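Local coordinates for protein putative mandelate racemase (Zymomonas mobilis, PDB 2OX4) that binds a magnesium ion and probably acts as a lyase of the mandelate racemase/muconate lactonizing enzyme family, at residues 197-202 / 233-238; 227-232 / 259-264; 172-177 / 191-196; 124-129 / 330-335. One frame throughout, in Å; residues are numbered along the deposited sequence.

Contact 1. Residues 197-202 / 233-238; sequences ERVEAI and EEFNIF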
loop_
_atom_site.group_PDB
_atom_site.type_symbol
_atom_site.label_atom_id
_atom_site.label_comp_id
_atom_site.label_asym_id
_atom_site.label_seq_id
_atom_site.Cartn_x
_atom_site.Cartn_y
_atom_site.Cartn_z
ATOM N N GLU C 197 21.685 -32.020 12.187
ATOM C CA GLU C 197 22.120 -33.427 12.302
ATOM C C GLU C 197 20.926 -34.366 12.524
ATOM O O GLU C 197 20.932 -35.495 12.033
ATOM C CB GLU C 197 23.199 -33.627 13.387
ATOM C CG GLU C 197 22.684 -33.553 14.818
ATOM C CD GLU C 197 23.768 -33.773 15.858
ATOM O OE1 GLU C 197 23.413 -34.049 17.023
ATOM O OE2 GLU C 197 24.960 -33.641 15.511
ATOM N N ARG C 198 19.907 -33.882 13.238
ATOM C CA ARG C 198 18.692 -34.653 13.485
ATOM C C ARG C 198 17.854 -34.806 12.216
ATOM O O ARG C 198 17.431 -35.915 11.885
ATOM C CB ARG C 198 17.877 -34.041 14.624
ATOM C CG ARG C 198 18.512 -34.211 15.986
ATOM C CD ARG C 198 18.024 -33.192 16.985
ATOM N NE ARG C 198 18.636 -33.407 18.295
ATOM C CZ ARG C 198 18.357 -32.709 19.390
ATOM N NH1 ARG C 198 17.479 -31.714 19.348
ATOM N NH2 ARG C 198 18.975 -32.993 20.533
ATOM N N VAL C 199 17.637 -33.703 11.495
ATOM C CA VAL C 199 16.914 -33.750 10.219
ATOM C C VAL C 199 17.635 -34.638 9.206
ATOM O O VAL C 199 17.009 -35.487 8.550
ATOM C CB VAL C 199 16.718 -32.324 9.609
ATOM C CG1 VAL C 199 16.130 -32.422 8.190
ATOM C CG2 VAL C 199 15.827 -31.469 10.520
ATOM N N GLU C 200 18.953 -34.456 9.102
ATOM C CA GLU C 200 19.798 -35.280 8.231
ATOM C C GLU C 200 19.749 -36.778 8.578
ATOM O O GLU C 200 19.629 -37.625 7.679
ATOM C CB GLU C 200 21.243 -34.784 8.283
ATOM C CG GLU C 200 22.150 -35.415 7.247
ATOM C CD GLU C 200 23.400 -34.602 7.005
ATOM O OE1 GLU C 200 23.798 -34.480 5.828
ATOM O OE2 GLU C 200 23.976 -34.081 7.989
ATOM N N ALA C 201 19.846 -37.088 9.873
ATOM C CA ALA C 201 19.739 -38.466 10.370
ATOM C C ALA C 201 18.420 -39.121 9.957
ATOM O O ALA C 201 18.404 -40.258 9.463
ATOM C CB ALA C 201 19.887 -38.499 11.881
ATOM N N ILE C 202 17.322 -38.400 10.171
ATOM C CA ILE C 202 15.999 -38.890 9.807
ATOM C C ILE C 202 15.885 -39.090 8.296
ATOM O O ILE C 202 15.449 -40.151 7.856
ATOM C CB ILE C 202 14.873 -37.967 10.321
ATOM C CG1 ILE C 202 14.790 -38.011 11.854
ATOM C CG2 ILE C 202 13.538 -38.379 9.732
ATOM C CD1 ILE C 202 14.071 -36.784 12.486
ATOM N N GLU C 233 16.833 -26.515 4.353
ATOM C CA GLU C 233 16.031 -26.517 3.126
ATOM C C GLU C 233 16.453 -27.604 2.129
ATOM O O GLU C 233 15.604 -28.169 1.436
ATOM C CB GLU C 233 15.983 -25.141 2.463
ATOM C CG GLU C 233 17.340 -24.518 2.172
ATOM C CD GLU C 233 17.233 -23.160 1.498
ATOM O OE1 GLU C 233 18.293 -22.574 1.191
ATOM O OE2 GLU C 233 16.096 -22.679 1.281
ATOM N N GLU C 234 17.749 -27.918 2.097
ATOM C CA GLU C 234 18.279 -29.001 1.252
ATOM C C GLU C 234 17.652 -30.389 1.505
ATOM O O GLU C 234 17.731 -31.275 0.652
ATOM C CB GLU C 234 19.800 -29.081 1.391
ATOM C CG GLU C 234 20.264 -29.560 2.757
ATOM C CD GLU C 234 21.720 -29.242 3.012
ATOM O OE1 GLU C 234 22.008 -28.128 3.505
ATOM O OE2 GLU C 234 22.570 -30.110 2.714
ATOM N N PHE C 235 17.019 -30.569 2.660
ATOM C CA PHE C 235 16.488 -31.874 3.038
ATOM C C PHE C 235 15.031 -32.106 2.642
ATOM O O PHE C 235 14.430 -33.087 3.090
ATOM C CB PHE C 235 16.668 -32.115 4.536
ATOM C CG PHE C 235 18.105 -32.095 4.976
ATOM C CD1 PHE C 235 18.590 -31.056 5.764
ATOM C CD2 PHE C 235 18.981 -33.110 4.587
ATOM C CE1 PHE C 235 19.928 -31.024 6.171
ATOM C CE2 PHE C 235 20.321 -33.091 4.987
ATOM C CZ PHE C 235 20.794 -32.050 5.782
ATOM N N ASN C 236 14.477 -31.213 1.819
ATOM C CA ASN C 236 13.086 -31.318 1.347
ATOM C C ASN C 236 12.069 -31.404 2.494
ATOM O O ASN C 236 11.444 -32.443 2.728
ATOM C CB ASN C 236 12.920 -32.484 0.348
ATOM C CG ASN C 236 11.515 -32.558 -0.254
ATOM O OD1 ASN C 236 10.946 -33.647 -0.398
ATOM N ND2 ASN C 236 10.951 -31.400 -0.605
ATOM N N ILE C 237 11.926 -30.303 3.220
ATOM C CA ILE C 237 11.025 -30.242 4.366
ATOM C C ILE C 237 9.607 -30.013 3.851
ATOM O O ILE C 237 9.376 -29.119 3.048
ATOM C CB ILE C 237 11.468 -29.107 5.338
ATOM C CG1 ILE C 237 12.924 -29.320 5.770
ATOM C CG2 ILE C 237 10.526 -28.978 6.541
ATOM C CD1 ILE C 237 13.189 -30.683 6.398
ATOM N N PHE C 238 8.666 -30.843 4.305
ATOM C CA PHE C 238 7.309 -30.856 3.773
ATOM C C PHE C 238 6.604 -29.539 4.146
ATOM O O PHE C 238 6.082 -28.834 3.285
ATOM C CB PHE C 238 6.550 -32.046 4.378
ATOM C CG PHE C 238 5.289 -32.398 3.654
ATOM C CD1 PHE C 238 5.316 -32.767 2.308
ATOM C CD2 PHE C 238 4.072 -32.372 4.317
ATOM C CE1 PHE C 238 4.150 -33.102 1.640
ATOM C CE2 PHE C 238 2.882 -32.700 3.651
ATOM C CZ PHE C 238 2.920 -33.065 2.316
#

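Contact 2. Residues 227-232 / 259-264; sequences QFAKAI and IDIPLA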
loop_
_atom_site.group_PDB
_atom_site.type_symbol
_atom_site.label_atom_id
_atom_site.label_comp_id
_atom_site.label_asym_id
_atom_site.label_seq_id
_atom_site.Cartn_x
_atom_site.Cartn_y
_atom_site.Cartn_z
ATOM N N GLN C 227 17.062 -18.390 9.925
ATOM C CA GLN C 227 18.422 -18.919 10.013
ATOM C C GLN C 227 18.416 -20.443 9.935
ATOM O O GLN C 227 19.227 -21.038 9.206
ATOM C CB GLN C 227 19.065 -18.454 11.316
ATOM C CG GLN C 227 20.544 -18.807 11.435
ATOM C CD GLN C 227 21.094 -18.465 12.792
ATOM O OE1 GLN C 227 20.438 -17.778 13.584
ATOM N NE2 GLN C 227 22.321 -18.907 13.066
ATOM N N PHE C 228 17.506 -21.065 10.673
ATOM C CA PHE C 228 17.375 -22.516 10.646
ATOM C C PHE C 228 16.822 -23.054 9.326
ATOM O O PHE C 228 17.300 -24.083 8.838
ATOM C CB PHE C 228 16.544 -23.033 11.825
ATOM C CG PHE C 228 16.633 -24.519 12.003
ATOM C CD1 PHE C 228 17.879 -25.144 12.056
ATOM C CD2 PHE C 228 15.481 -25.290 12.101
ATOM C CE1 PHE C 228 17.973 -26.526 12.213
ATOM C CE2 PHE C 228 15.559 -26.676 12.265
ATOM C CZ PHE C 228 16.811 -27.289 12.320
ATOM N N ALA C 229 15.834 -22.368 8.741
ATOM C CA ALA C 229 15.304 -22.778 7.421
ATOM C C ALA C 229 16.394 -22.890 6.350
ATOM O O ALA C 229 16.403 -23.843 5.564
ATOM C CB ALA C 229 14.204 -21.813 6.944
ATOM N N LYS C 230 17.302 -21.921 6.326
ATOM C CA LYS C 230 18.423 -21.947 5.394
ATOM C C LYS C 230 19.242 -23.226 5.532
ATOM O O LYS C 230 19.683 -23.807 4.539
ATOM C CB LYS C 230 19.321 -20.724 5.600
ATOM C CG LYS C 230 18.665 -19.403 5.229
ATOM C CD LYS C 230 19.642 -18.247 5.359
ATOM C CE LYS C 230 18.914 -16.915 5.431
ATOM N NZ LYS C 230 18.118 -16.649 4.202
ATOM N N ALA C 231 19.442 -23.660 6.772
ATOM C CA ALA C 231 20.292 -24.809 7.059
ATOM C C ALA C 231 19.651 -26.153 6.720
ATOM O O ALA C 231 20.365 -27.133 6.477
ATOM C CB ALA C 231 20.725 -24.780 8.504
ATOM N N ILE C 232 18.315 -26.205 6.704
ATOM C CA ILE C 232 17.583 -27.471 6.474
ATOM C C ILE C 232 16.828 -27.577 5.151
ATOM O O ILE C 232 16.254 -28.624 4.854
ATOM C CB ILE C 232 16.619 -27.845 7.616
ATOM C CG1 ILE C 232 15.517 -26.789 7.778
ATOM C CG2 ILE C 232 17.386 -28.137 8.920
ATOM C CD1 ILE C 232 14.377 -27.223 8.684
ATOM N N ILE C 259 12.090 -17.407 3.537
ATOM C CA ILE C 259 11.959 -18.860 3.777
ATOM C C ILE C 259 11.231 -19.484 2.591
ATOM O O ILE C 259 10.141 -19.041 2.231
ATOM C CB ILE C 259 11.194 -19.195 5.109
ATOM C CG1 ILE C 259 11.973 -18.706 6.335
ATOM C CG2 ILE C 259 10.892 -20.738 5.220
ATOM C CD1 ILE C 259 11.190 -18.786 7.644
ATOM N N ASP C 260 11.816 -20.502 1.972
ATOM C CA ASP C 260 11.151 -21.129 0.831
ATOM C C ASP C 260 10.302 -22.353 1.179
ATOM O O ASP C 260 9.460 -22.784 0.379
ATOM C CB ASP C 260 12.146 -21.411 -0.295
ATOM C CG ASP C 260 12.545 -20.145 -1.034
ATOM O OD1 ASP C 260 11.661 -19.287 -1.252
ATOM O OD2 ASP C 260 13.737 -19.994 -1.376
ATOM N N ILE C 261 10.506 -22.887 2.380
ATOM C CA ILE C 261 9.794 -24.091 2.814
ATOM C C ILE C 261 8.360 -23.628 3.127
ATOM O O ILE C 261 8.197 -22.566 3.740
ATOM C CB ILE C 261 10.407 -24.627 4.131
ATOM C CG1 ILE C 261 11.920 -24.881 4.002
ATOM C CG2 ILE C 261 9.665 -25.856 4.626
ATOM C CD1 ILE C 261 12.589 -25.163 5.328
ATOM N N PRO C 262 7.328 -24.406 2.721
ATOM C CA PRO C 262 5.953 -24.030 3.095
ATOM C C PRO C 262 5.774 -23.870 4.597
ATOM O O PRO C 262 6.339 -24.636 5.387
ATOM C CB PRO C 262 5.096 -25.201 2.595
ATOM C CG PRO C 262 5.927 -25.797 1.453
ATOM C CD PRO C 262 7.365 -25.654 1.931
ATOM N N LEU C 263 4.998 -22.863 4.982
ATOM C CA LEU C 263 4.790 -22.543 6.402
ATOM C C LEU C 263 3.445 -23.053 6.905
ATOM O O LEU C 263 2.437 -23.020 6.181
ATOM C CB LEU C 263 4.894 -21.033 6.644
ATOM C CG LEU C 263 6.225 -20.378 6.252
ATOM C CD1 LEU C 263 6.220 -18.901 6.699
ATOM C CD2 LEU C 263 7.391 -21.138 6.905
ATOM N N ALA C 264 3.438 -23.513 8.153
ATOM C CA ALA C 264 2.206 -23.979 8.806
ATOM C C ALA C 264 1.987 -23.339 10.172
ATOM O O ALA C 264 2.944 -23.064 10.908
ATOM C CB ALA C 264 2.226 -25.488 8.961
#

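Contact 3. Residues 172-177 / 191-196; sequences HDRNGS and TIKIGV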
loop_
_atom_site.group_PDB
_atom_site.type_symbol
_atom_site.label_atom_id
_atom_site.label_comp_id
_atom_site.label_asym_id
_atom_site.label_seq_id
_atom_site.Cartn_x
_atom_site.Cartn_y
_atom_site.Cartn_z
ATOM N N HIS C 172 15.308 -29.661 22.300
ATOM C CA HIS C 172 16.110 -30.395 23.282
ATOM C C HIS C 172 17.582 -30.331 22.947
ATOM O O HIS C 172 17.968 -30.379 21.777
ATOM C CB HIS C 172 15.647 -31.851 23.385
ATOM C CG HIS C 172 14.207 -31.985 23.755
ATOM N ND1 HIS C 172 13.206 -32.071 22.814
ATOM C CD2 HIS C 172 13.594 -32.011 24.961
ATOM C CE1 HIS C 172 12.037 -32.163 23.424
ATOM N NE2 HIS C 172 12.245 -32.124 24.728
ATOM N N ASP C 173 18.411 -30.213 23.988
ATOM C CA ASP C 173 19.849 -30.400 23.814
ATOM C C ASP C 173 20.189 -31.867 23.560
ATOM O O ASP C 173 19.297 -32.718 23.551
ATOM C CB ASP C 173 20.659 -29.792 24.982
ATOM C CG ASP C 173 20.466 -30.523 26.320
ATOM O OD1 ASP C 173 20.802 -29.912 27.362
ATOM O OD2 ASP C 173 19.998 -31.686 26.360
ATOM N N ARG C 174 21.471 -32.157 23.370
ATOM C CA ARG C 174 21.917 -33.512 23.043
ATOM C C ARG C 174 21.768 -34.541 24.188
ATOM O O ARG C 174 21.899 -35.742 23.958
ATOM C CB ARG C 174 23.345 -33.479 22.504
ATOM C CG ARG C 174 23.478 -32.990 21.061
ATOM C CD ARG C 174 24.817 -33.426 20.503
ATOM N NE ARG C 174 25.081 -33.019 19.120
ATOM C CZ ARG C 174 25.741 -31.915 18.775
ATOM N NH1 ARG C 174 26.179 -31.087 19.716
ATOM N NH2 ARG C 174 25.963 -31.634 17.495
ATOM N N ASN C 175 21.463 -34.072 25.399
ATOM C CA ASN C 175 21.015 -34.955 26.493
ATOM C C ASN C 175 19.495 -35.085 26.603
ATOM O O ASN C 175 18.987 -35.721 27.531
ATOM C CB ASN C 175 21.576 -34.501 27.851
ATOM C CG ASN C 175 23.076 -34.287 27.832
ATOM O OD1 ASN C 175 23.576 -33.326 28.414
ATOM N ND2 ASN C 175 23.803 -35.179 27.163
ATOM N N GLY C 176 18.772 -34.468 25.669
ATOM C CA GLY C 176 17.313 -34.536 25.660
ATOM C C GLY C 176 16.634 -33.643 26.680
ATOM O O GLY C 176 15.491 -33.894 27.052
ATOM N N SER C 177 17.326 -32.590 27.124
ATOM C CA SER C 177 16.790 -31.649 28.110
ATOM C C SER C 177 16.430 -30.300 27.473
ATOM O O SER C 177 17.145 -29.828 26.589
ATOM C CB SER C 177 17.811 -31.434 29.228
ATOM O OG SER C 177 17.304 -30.585 30.238
ATOM N N THR C 191 23.844 -24.931 17.793
ATOM C CA THR C 191 22.393 -25.160 17.833
ATOM C C THR C 191 21.853 -25.506 16.453
ATOM O O THR C 191 21.071 -26.450 16.294
ATOM C CB THR C 191 21.654 -23.946 18.401
ATOM O OG1 THR C 191 22.133 -23.703 19.727
ATOM C CG2 THR C 191 20.134 -24.195 18.451
ATOM N N ILE C 192 22.279 -24.738 15.457
ATOM C CA ILE C 192 21.992 -25.061 14.065
ATOM C C ILE C 192 22.449 -26.488 13.728
ATOM O O ILE C 192 21.701 -27.262 13.127
ATOM C CB ILE C 192 22.620 -24.018 13.106
ATOM C CG1 ILE C 192 22.107 -22.598 13.419
ATOM C CG2 ILE C 192 22.382 -24.393 11.649
ATOM C CD1 ILE C 192 20.600 -22.381 13.138
ATOM N N LYS C 193 23.661 -26.840 14.157
ATOM C CA LYS C 193 24.215 -28.176 13.897
ATOM C C LYS C 193 23.365 -29.286 14.517
ATOM O O LYS C 193 23.107 -30.293 13.861
ATOM C CB LYS C 193 25.666 -28.268 14.388
ATOM C CG LYS C 193 26.353 -29.599 14.065
ATOM C CD LYS C 193 27.750 -29.401 13.491
ATOM C CE LYS C 193 28.823 -29.636 14.539
ATOM N NZ LYS C 193 29.127 -28.392 15.296
ATOM N N ILE C 194 22.944 -29.097 15.767
ATOM C CA ILE C 194 22.074 -30.057 16.471
ATOM C C ILE C 194 20.772 -30.301 15.684
ATOM O O ILE C 194 20.369 -31.450 15.465
ATOM C CB ILE C 194 21.766 -29.596 17.913
ATOM C CG1 ILE C 194 22.989 -29.800 18.822
ATOM C CG2 ILE C 194 20.599 -30.362 18.507
ATOM C CD1 ILE C 194 22.902 -29.057 20.149
ATOM N N GLY C 195 20.138 -29.220 15.230
ATOM C CA GLY C 195 18.932 -29.340 14.424
ATOM C C GLY C 195 19.178 -30.019 13.086
ATOM O O GLY C 195 18.445 -30.931 12.716
ATOM N N VAL C 196 20.206 -29.575 12.369
ATOM C CA VAL C 196 20.563 -30.143 11.071
ATOM C C VAL C 196 20.889 -31.641 11.185
ATOM O O VAL C 196 20.415 -32.437 10.370
ATOM C CB VAL C 196 21.752 -29.407 10.412
ATOM C CG1 VAL C 196 22.288 -30.193 9.222
ATOM C CG2 VAL C 196 21.329 -28.008 9.941
#

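Contact 4. Residues 124-129 / 330-335; sequences EDLRVY and HAEIAI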
loop_
_atom_site.group_PDB
_atom_site.type_symbol
_atom_site.label_atom_id
_atom_site.label_comp_id
_atom_site.label_asym_id
_atom_site.label_seq_id
_atom_site.Cartn_x
_atom_site.Cartn_y
_atom_site.Cartn_z
ATOM N N GLU C 124 -11.959 -41.146 0.503
ATOM C CA GLU C 124 -12.355 -42.381 1.184
ATOM C C GLU C 124 -11.576 -42.627 2.473
ATOM O O GLU C 124 -12.059 -43.321 3.370
ATOM C CB GLU C 124 -12.232 -43.588 0.239
ATOM C CG GLU C 124 -13.311 -43.628 -0.857
ATOM C CD GLU C 124 -14.740 -43.451 -0.314
ATOM O OE1 GLU C 124 -15.166 -44.231 0.569
ATOM O OE2 GLU C 124 -15.446 -42.528 -0.776
ATOM N N ASP C 125 -10.365 -42.076 2.554
ATOM C CA ASP C 125 -9.570 -42.142 3.781
ATOM C C ASP C 125 -8.619 -40.942 3.854
ATOM O O ASP C 125 -8.597 -40.115 2.941
ATOM C CB ASP C 125 -8.826 -43.494 3.915
ATOM C CG ASP C 125 -7.669 -43.650 2.925
ATOM O OD1 ASP C 125 -6.861 -44.591 3.104
ATOM O OD2 ASP C 125 -7.554 -42.858 1.965
ATOM N N LEU C 126 -7.840 -40.858 4.932
ATOM C CA LEU C 126 -6.994 -39.691 5.193
ATOM C C LEU C 126 -5.548 -40.129 5.398
ATOM O O LEU C 126 -5.275 -41.005 6.216
ATOM C CB LEU C 126 -7.473 -38.967 6.460
ATOM C CG LEU C 126 -8.943 -38.550 6.612
ATOM C CD1 LEU C 126 -9.169 -38.042 8.028
ATOM C CD2 LEU C 126 -9.338 -37.482 5.624
ATOM N N ARG C 127 -4.634 -39.496 4.669
ATOM C CA ARG C 127 -3.205 -39.610 4.945
ATOM C C ARG C 127 -2.878 -39.118 6.352
ATOM O O ARG C 127 -3.437 -38.124 6.812
ATOM C CB ARG C 127 -2.410 -38.814 3.919
ATOM C CG ARG C 127 -0.921 -39.013 4.033
ATOM C CD ARG C 127 -0.149 -38.144 3.053
ATOM N NE ARG C 127 1.274 -38.455 3.115
ATOM C CZ ARG C 127 2.250 -37.646 2.707
ATOM N NH1 ARG C 127 1.974 -36.449 2.189
ATOM N NH2 ARG C 127 3.513 -38.034 2.824
ATOM N N VAL C 128 -1.980 -39.823 7.037
ATOM C CA VAL C 128 -1.635 -39.510 8.424
ATOM C C VAL C 128 -0.122 -39.362 8.577
ATOM O O VAL C 128 0.646 -40.068 7.921
ATOM C CB VAL C 128 -2.135 -40.617 9.406
ATOM C CG1 VAL C 128 -1.885 -40.207 10.833
ATOM C CG2 VAL C 128 -3.631 -40.905 9.207
ATOM N N TYR C 129 0.307 -38.435 9.435
ATOM C CA TYR C 129 1.696 -38.406 9.878
ATOM C C TYR C 129 1.868 -38.756 11.350
ATOM O O TYR C 129 0.986 -38.494 12.175
ATOM C CB TYR C 129 2.399 -37.078 9.511
ATOM C CG TYR C 129 2.021 -35.812 10.282
ATOM C CD1 TYR C 129 2.573 -35.524 11.536
ATOM C CD2 TYR C 129 1.172 -34.864 9.711
ATOM C CE1 TYR C 129 2.240 -34.353 12.225
ATOM C CE2 TYR C 129 0.853 -33.689 10.383
ATOM C CZ TYR C 129 1.401 -33.428 11.622
ATOM O OH TYR C 129 1.076 -32.256 12.262
ATOM N N HIS C 330 -14.028 -36.295 11.250
ATOM C CA HIS C 330 -15.249 -35.815 10.597
ATOM C C HIS C 330 -15.020 -34.477 9.904
ATOM O O HIS C 330 -15.387 -34.316 8.737
ATOM C CB HIS C 330 -16.389 -35.701 11.599
ATOM C CG HIS C 330 -16.859 -37.027 12.117
ATOM N ND1 HIS C 330 -17.800 -37.790 11.460
ATOM C CD2 HIS C 330 -16.500 -37.732 13.217
ATOM C CE1 HIS C 330 -18.012 -38.905 12.143
ATOM N NE2 HIS C 330 -17.236 -38.893 13.215
ATOM N N ALA C 331 -14.400 -33.543 10.620
ATOM C CA ALA C 331 -14.129 -32.196 10.085
ATOM C C ALA C 331 -13.258 -32.290 8.825
ATOM O O ALA C 331 -13.553 -31.676 7.805
ATOM C CB ALA C 331 -13.447 -31.325 11.155
ATOM N N GLU C 332 -12.207 -33.099 8.896
ATOM C CA GLU C 332 -11.245 -33.214 7.808
ATOM C C GLU C 332 -11.759 -33.941 6.579
ATOM O O GLU C 332 -11.442 -33.554 5.452
ATOM C CB GLU C 332 -9.972 -33.881 8.293
ATOM C CG GLU C 332 -9.149 -32.993 9.224
ATOM C CD GLU C 332 -7.946 -33.721 9.789
ATOM O OE1 GLU C 332 -8.053 -34.931 10.099
ATOM O OE2 GLU C 332 -6.884 -33.085 9.922
ATOM N N ILE C 333 -12.538 -35.006 6.776
ATOM C CA ILE C 333 -13.056 -35.747 5.620
ATOM C C ILE C 333 -14.082 -34.911 4.847
ATOM O O ILE C 333 -14.277 -35.116 3.649
ATOM C CB ILE C 333 -13.628 -37.144 6.015
ATOM C CG1 ILE C 333 -13.566 -38.100 4.815
ATOM C CG2 ILE C 333 -15.041 -37.040 6.572
ATOM C CD1 ILE C 333 -13.214 -39.518 5.189
ATOM N N ALA C 334 -14.706 -33.948 5.530
ATOM C CA ALA C 334 -15.765 -33.130 4.920
ATOM C C ALA C 334 -15.276 -31.888 4.157
ATOM O O ALA C 334 -16.099 -31.148 3.597
ATOM C CB ALA C 334 -16.786 -32.711 5.966
ATOM N N ILE C 335 -13.970 -31.638 4.142
ATOM C CA ILE C 335 -13.455 -30.441 3.438
ATOM C C ILE C 335 -12.657 -30.847 2.188
ATOM O O ILE C 335 -11.964 -31.867 2.209
ATOM C CB ILE C 335 -12.588 -29.514 4.369
ATOM C CG1 ILE C 335 -11.388 -30.275 4.958
ATOM C CG2 ILE C 335 -13.456 -28.873 5.484
ATOM C CD1 ILE C 335 -10.336 -29.369 5.645
#

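Contact 1. Residues 197-202 / 233-238
Glu200 and Phe235 carry this contact, the glutamate wrapping one side of the phenyl ring from helix 189-206. Its CA stands 3.9 Å above the Phe235 ring plane, displaced toward the rim, and CB follows at 3.7 Å from Phe235 CZ. CG is swung anti to the backbone N (chi1 -170°), which carries the extended chain past the outer end of the ring until Glu200 OE1 reaches the ring edge, in plane, 3.8 Å from Phe235 CE2. There the carboxylate is turned 68° from the ring, an approach that would bring its negative charge to the weakly positive C-H rim. The opposite face of Phe235 is taken by Glu234 CG, 3.6 Å above the ring plane and over its centre, so the ring is clamped between methylenes and backbone of two glutamates.

Val199 comes in obliquely at the other end of the side chain, with CG1 3.7 Å from Phe235 CB. The same methyl is 3.9 Å from Ile237 CD1, and this inner layer runs on to Ile232 and Val169. Putting an alanine at Glu200 takes away CG and the carboxylate, and is likely to open a gap along the CE2 and CZ side of Phe235, letting the ring shift. Outside the two segments, Arg203 of the same helix bonds to Phe235 O and so ties the turn down a second time. Helix 189-206 is thereby packed against the turn that leads from helix 222-232 into strand 237-241, the joint between successive beta/alpha units in the barrel of the enolase superfamily.

Contact 2. Residues 227-232 / 259-264
No ring or charged plane mediates between Ala229 and Ile261; the flat group that touches across is the Ala229 peptide carbonyl, whose O lies 4.0 Å from the methyl Ile261 CD1. That oxygen is not left to the methyl alone, since Ile232 N donates to Ala229 O within the last turn of helix 222-232, at 3.2 Å.

Everything else is aliphatic. Ala229 CB points at the loop and beds between the two branches of Ile259, sitting 3.9 Å from Ile259 CG1 and equally far from Ile259 CG2. Ile261 puts its long branch anti to the carbonyl carbon (chi1 -55°) and extends it, which drives CD1 up to the helix, 4.1 Å from Ala229 CB. The same methyl is also met by Ile232 CG1, at 4.1 Å, the two isoleucine side chains crossing at about a right angle. A single methyl thus plugs the helix surface between residues one turn apart, and the small alanine lets the loop backbone come close, 6.3 Å between Ala229 CA and Ile259 CA.

Tyr240 of strand 237-241 touches both Ala229 and Ile261. Lys258 of a neighbouring subunit binds Asp260 and the Ile259 carbonyl, so the loop also faces an interface. What results is the outer hydrophobic layer of a beta/alpha barrel, with helix 222-232 packed on the connection from helix 250-258 into strand 263-265.

Contact 3. Residues 172-177 / 191-196
Arg174 sits in a type I turn from Asp173 to Gly176, with its CA 7.4 Å from Ile194 CA on helix 189-206. The turn is stiffened by Asp173, whose OD2 takes Ser177 N at 2.9 Å, the N-H arriving from above the carboxylate plane in a fairly straight bond (164°), and a weak one from Asn175 N.

From this base the Arg174 chain runs extended as far as NE, and a final twist (chi4 94°) lays the guanidinium flat on Ile194. Ile194 CG1 stands 3.4 Å above the centre of the guanidinium plane and 3.5 Å from Arg174 CZ. The methyl Ile194 CD1 reaches both NH1, at 3.9 Å, and CG of Arg174. Lys193 approaches differently, at the guanidinium edge, with its CG 4.0 Å from Arg174 NH2.

The N-H groups around the rim are used by acids of the same helix: NE by Glu197, NH1 by Glu190, whose other oxygen holds Lys193 NZ. With an alanine in place of Arg174, Glu197 and Glu190 would probably lose a charge partner each and Ile194 the flat lid over CG1.

Between the two segments the contact is apolar, an isoleucine under a guanidinium face, while the ion pairs of the rim go to Glu190 and Glu197 outside them. Here that chemistry straps the loop after strand 164-167 to its own following helix, and Glu190, shared between Arg174 and Lys193, probably offsets the closeness of the two cations.

Contact 4. Residues 124-129 / 330-335
Glu124 leads in with its backbone, its O lying 4.4 Å from Ile333 CD1, a loose contact just before the start of strand 126-131 in the beta/alpha barrel of this enolase-superfamily domain. Asp125 turns the other way and pairs with Arg366. Leu126, the first residue of the strand, does most of the work: its CB points at the last turn of helix 322-333, and with CG anti to the carbonyl carbon (chi1 -52°) the branch point faces the helix end and the two methyls go to different residues of it. CD2 drops onto the backbone of Ile333, 4.1 Å from Ile333 CA and 4.3 Å from Ile333 CB, while CD1 goes toward Glu332.

Beyond Leu126 the strand leaves the helix. It runs on beside strand 341-344, the one that follows this helix in the chain, so the leucine packs across the end of a neighbouring alpha-beta unit.

Glu332 crosses Leu126 obliquely on an extended chain. Though buried, its carboxylate is satisfied from elsewhere, OE2 by Ala316 N and OE1 by His341 ND1. The leucine methyl only pads that oxygen: Leu126 CD1 to Glu332 OE1 measures 3.9 Å.

How the contacts relate
Contacts 2 and 4 are buried, contacts 1 and 3 only partly so, and the chemistry follows: aliphatic packing in contact 2, a leucine beside a bonded carboxylate in contact 4, glutamate stems round a phenyl ring in contact 1, a salt-bridged guanidinium in contact 3. Contacts 1 and 3 share helix 189-206, and Phe235 of the one packs on Val196 of the other. Ile232 and Ile237 bring contacts 1 and 2 together, where helix 222-232 runs into strand 237-241, while Ala231 packs on Ile192 and Val196 between contacts 2 and 3. Contact 4 is more distant, its centre about 26 Å from those of contacts 1 and 2, though Arg127 touches Phe238 and all three reach the same barrel sheet.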